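Local coordinates for protein flavocytochrome C3 fumarate reductase (Shewanella frigidimarina, PDB 1QO8) that reduces fumarate to succinate in an essentially one-way reaction, using one FAD and four covalently bound c-type hemes per subunit, at residues 170-175 with 210-215. Sequence-based numbering, arbitrary orientation.
Sequences VGTKQQ and QSADGV
Thr172 and Ala212 bring the loop ahead of helix 173-177 to within 5.3 Å, CA to CA, of helix 201-220, and they illustrate how one branched side chain can begin a helix and pack against another. From CB, which points toward the partner helix, the threonine divides. Its methyl, CG2, lies 3.9 Å from both CA and CB of Ala212. Its hydroxyl OG1, set between the backbone N and carbonyl carbon (chi1 65°), turns to its own helix, where it accepts from Gln175 N at 3.2 Å as an N-cap; His240 is a second partner of this oxygen.

Two residues on, the amide oxygen OE1 of Gln174 lies 4.3 Å from Val215 CG1, while its NE2 is hydrogen-bonded to Glu219 and Asp226. Gln175 reaches back, extended at chi2 (-179°), and its OE1 accepts from Gly171 N at 2.9 Å, which helps fix the loop before the cap.

At the other end of the contact, Val170 N donates to Ser211 OG over 3.2 Å, with an angle of 149° at the hydrogen. The serine hydroxyl also bonds Ala208 O in the preceding turn, so it links loop and helix. Where the helix is kinked, Ala212 N lacks its usual intrahelical bond and donates to a water, which in turn donates to Val170 O at 2.7 Å.

The contact belongs to the FAD-binding region, and the side chain of Ser211 is about 11 Å from the bound FAD. Helix 184-194 packs on Val170 and Ser211 through Phe187, while helix 543-563 meets the far side of helix 201-220 at Gln210 and Asp213.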
ATOM      1  N   VAL A 170      22.314  23.183   1.503  1.00 51.99           N
ATOM      2  CA  VAL A 170      22.104  24.586   1.784  1.00 52.20           C
ATOM      3  C   VAL A 170      23.249  25.030   2.708  1.00 51.59           C
ATOM      4  O   VAL A 170      23.466  24.310   3.665  1.00 49.23           O
ATOM      5  CB  VAL A 170      20.776  24.885   2.493  1.00 52.45           C
ATOM      6  CG1 VAL A 170      20.442  24.033   3.700  1.00 53.72           C
ATOM      7  CG2 VAL A 170      20.836  26.346   3.011  1.00 51.83           C
ATOM      8  N   GLY A 171      23.856  26.176   2.445  1.00 52.86           N
ATOM      9  CA  GLY A 171      24.922  26.670   3.315  1.00 51.83           C
ATOM     10  C   GLY A 171      26.284  26.135   2.937  1.00 50.37           C
ATOM     11  O   GLY A 171      27.129  25.970   3.818  1.00 51.32           O
ATOM     12  N   THR A 172      26.564  25.831   1.682  1.00 52.12           N
ATOM     13  CA  THR A 172      27.908  25.265   1.417  1.00 52.92           C
ATOM     14  C   THR A 172      28.865  26.356   0.986  1.00 54.42           C
ATOM     15  O   THR A 172      28.566  27.473   0.549  1.00 53.60           O
ATOM     16  CB  THR A 172      27.874  24.159   0.347  1.00 53.42           C
ATOM     17  OG1 THR A 172      27.476  24.773  -0.877  1.00 50.02           O
ATOM     18  CG2 THR A 172      26.916  23.039   0.737  1.00 54.29           C
ATOM     19  N   LYS A 173      30.138  25.993   1.025  1.00 57.13           N
ATOM     20  CA  LYS A 173      31.148  26.918   0.481  1.00 60.15           C
ATOM     21  C   LYS A 173      30.966  27.022  -1.025  1.00 59.10           C
ATOM     22  O   LYS A 173      31.339  28.079  -1.569  1.00 58.17           O
ATOM     23  CB  LYS A 173      32.504  26.435   0.946  1.00 64.15           C
ATOM     24  CG  LYS A 173      32.975  25.161   0.297  1.00 67.63           C
ATOM     25  CD  LYS A 173      34.406  24.867   0.704  1.00 72.09           C
ATOM     26  CE  LYS A 173      34.988  23.621   0.096  1.00 75.37           C
ATOM     27  NZ  LYS A 173      35.506  23.794  -1.281  1.00 79.02           N
ATOM     28  N   GLN A 174      30.393  26.058  -1.762  1.00 55.36           N
ATOM     29  CA  GLN A 174      30.167  26.290  -3.199  1.00 56.89           C
ATOM     30  C   GLN A 174      29.089  27.374  -3.421  1.00 56.66           C
ATOM     31  O   GLN A 174      29.140  28.146  -4.388  1.00 57.80           O
ATOM     32  CB  GLN A 174      29.805  25.054  -4.015  1.00 55.57           C
ATOM     33  CG  GLN A 174      30.856  23.974  -4.160  1.00 55.38           C
ATOM     34  CD  GLN A 174      31.117  23.166  -2.910  1.00 57.63           C
ATOM     35  OE1 GLN A 174      30.459  23.207  -1.850  1.00 57.52           O
ATOM     36  NE2 GLN A 174      32.152  22.346  -2.981  1.00 57.48           N
ATOM     37  N   GLN A 175      28.151  27.483  -2.479  1.00 55.17           N
ATOM     38  CA  GLN A 175      27.140  28.515  -2.601  1.00 57.42           C
ATOM     39  C   GLN A 175      27.817  29.853  -2.285  1.00 59.31           C
ATOM     40  O   GLN A 175      27.511  30.773  -3.037  1.00 58.47           O
ATOM     41  CB  GLN A 175      25.876  28.256  -1.812  1.00 55.97           C
ATOM     42  CG  GLN A 175      24.952  27.159  -2.351  1.00 53.38           C
ATOM     43  CD  GLN A 175      23.703  27.004  -1.503  1.00 50.97           C
ATOM     44  OE1 GLN A 175      23.819  27.026  -0.294  1.00 51.98           O
ATOM     45  NE2 GLN A 175      22.512  26.889  -2.069  1.00 49.44           N
ATOM     46  N   GLN A 210      21.593  19.158   7.661  1.00 54.75           N
ATOM     47  CA  GLN A 210      22.802  18.368   7.663  1.00 51.42           C
ATOM     48  C   GLN A 210      23.376  18.119   6.278  1.00 49.15           C
ATOM     49  O   GLN A 210      24.303  17.344   6.079  1.00 48.40           O
ATOM     50  CB  GLN A 210      22.457  17.030   8.360  1.00 54.28           C
ATOM     51  CG  GLN A 210      22.525  17.241   9.872  1.00 59.90           C
ATOM     52  CD  GLN A 210      21.968  16.100  10.684  1.00 62.35           C
ATOM     53  OE1 GLN A 210      21.233  16.340  11.644  1.00 64.57           O
ATOM     54  NE2 GLN A 210      22.314  14.839  10.390  1.00 62.58           N
ATOM     55  N   SER A 211      22.793  18.703   5.275  1.00 47.82           N
ATOM     56  CA  SER A 211      23.132  18.564   3.873  1.00 49.43           C
ATOM     57  C   SER A 211      24.498  19.162   3.585  1.00 49.73           C
ATOM     58  O   SER A 211      25.233  18.431   2.903  1.00 47.95           O
ATOM     59  CB  SER A 211      22.051  19.161   2.990  1.00 48.88           C
ATOM     60  OG  SER A 211      21.749  20.525   3.205  1.00 49.80           O
ATOM     61  N   ALA A 212      24.856  20.355   4.091  1.00 48.44           N
ATOM     62  CA  ALA A 212      26.216  20.858   3.872  1.00 51.13           C
ATOM     63  C   ALA A 212      27.297  19.990   4.489  1.00 52.76           C
ATOM     64  O   ALA A 212      28.329  19.638   3.918  1.00 53.76           O
ATOM     65  CB  ALA A 212      26.362  22.274   4.515  1.00 51.36           C
ATOM     66  N   ASP A 213      27.080  19.564   5.732  1.00 55.16           N
ATOM     67  CA  ASP A 213      27.903  18.584   6.427  1.00 54.96           C
ATOM     68  C   ASP A 213      28.040  17.308   5.612  1.00 53.59           C
ATOM     69  O   ASP A 213      29.172  16.890   5.513  1.00 49.82           O
ATOM     70  CB  ASP A 213      27.291  18.227   7.783  1.00 59.72           C
ATOM     71  CG  ASP A 213      28.373  18.169   8.844  1.00 64.02           C
ATOM     72  OD1 ASP A 213      29.556  18.556   8.689  1.00 63.70           O
ATOM     73  OD2 ASP A 213      27.940  17.765   9.935  1.00 67.93           O
ATOM     74  N   GLY A 214      26.975  16.777   5.004  1.00 53.47           N
ATOM     75  CA  GLY A 214      27.150  15.629   4.112  1.00 53.63           C
ATOM     76  C   GLY A 214      28.033  15.896   2.896  1.00 53.83           C
ATOM     77  O   GLY A 214      28.771  14.983   2.524  1.00 55.16           O
ATOM     78  N   VAL A 215      27.938  17.050   2.231  1.00 50.86           N
ATOM     79  CA  VAL A 215      28.744  17.391   1.073  1.00 50.58           C
ATOM     80  C   VAL A 215      30.222  17.462   1.518  1.00 51.27           C
ATOM     81  O   VAL A 215      31.075  16.840   0.905  1.00 49.52           O
ATOM     82  CB  VAL A 215      28.334  18.723   0.424  1.00 50.34           C
ATOM     83  CG1 VAL A 215      29.393  19.267  -0.575  1.00 46.40           C
ATOM     84  CG2 VAL A 215      26.967  18.578  -0.301  1.00 49.17           C
TER
HETATM   85  O   HOH W   1      22.968  22.347   5.494  1.00 46.83           O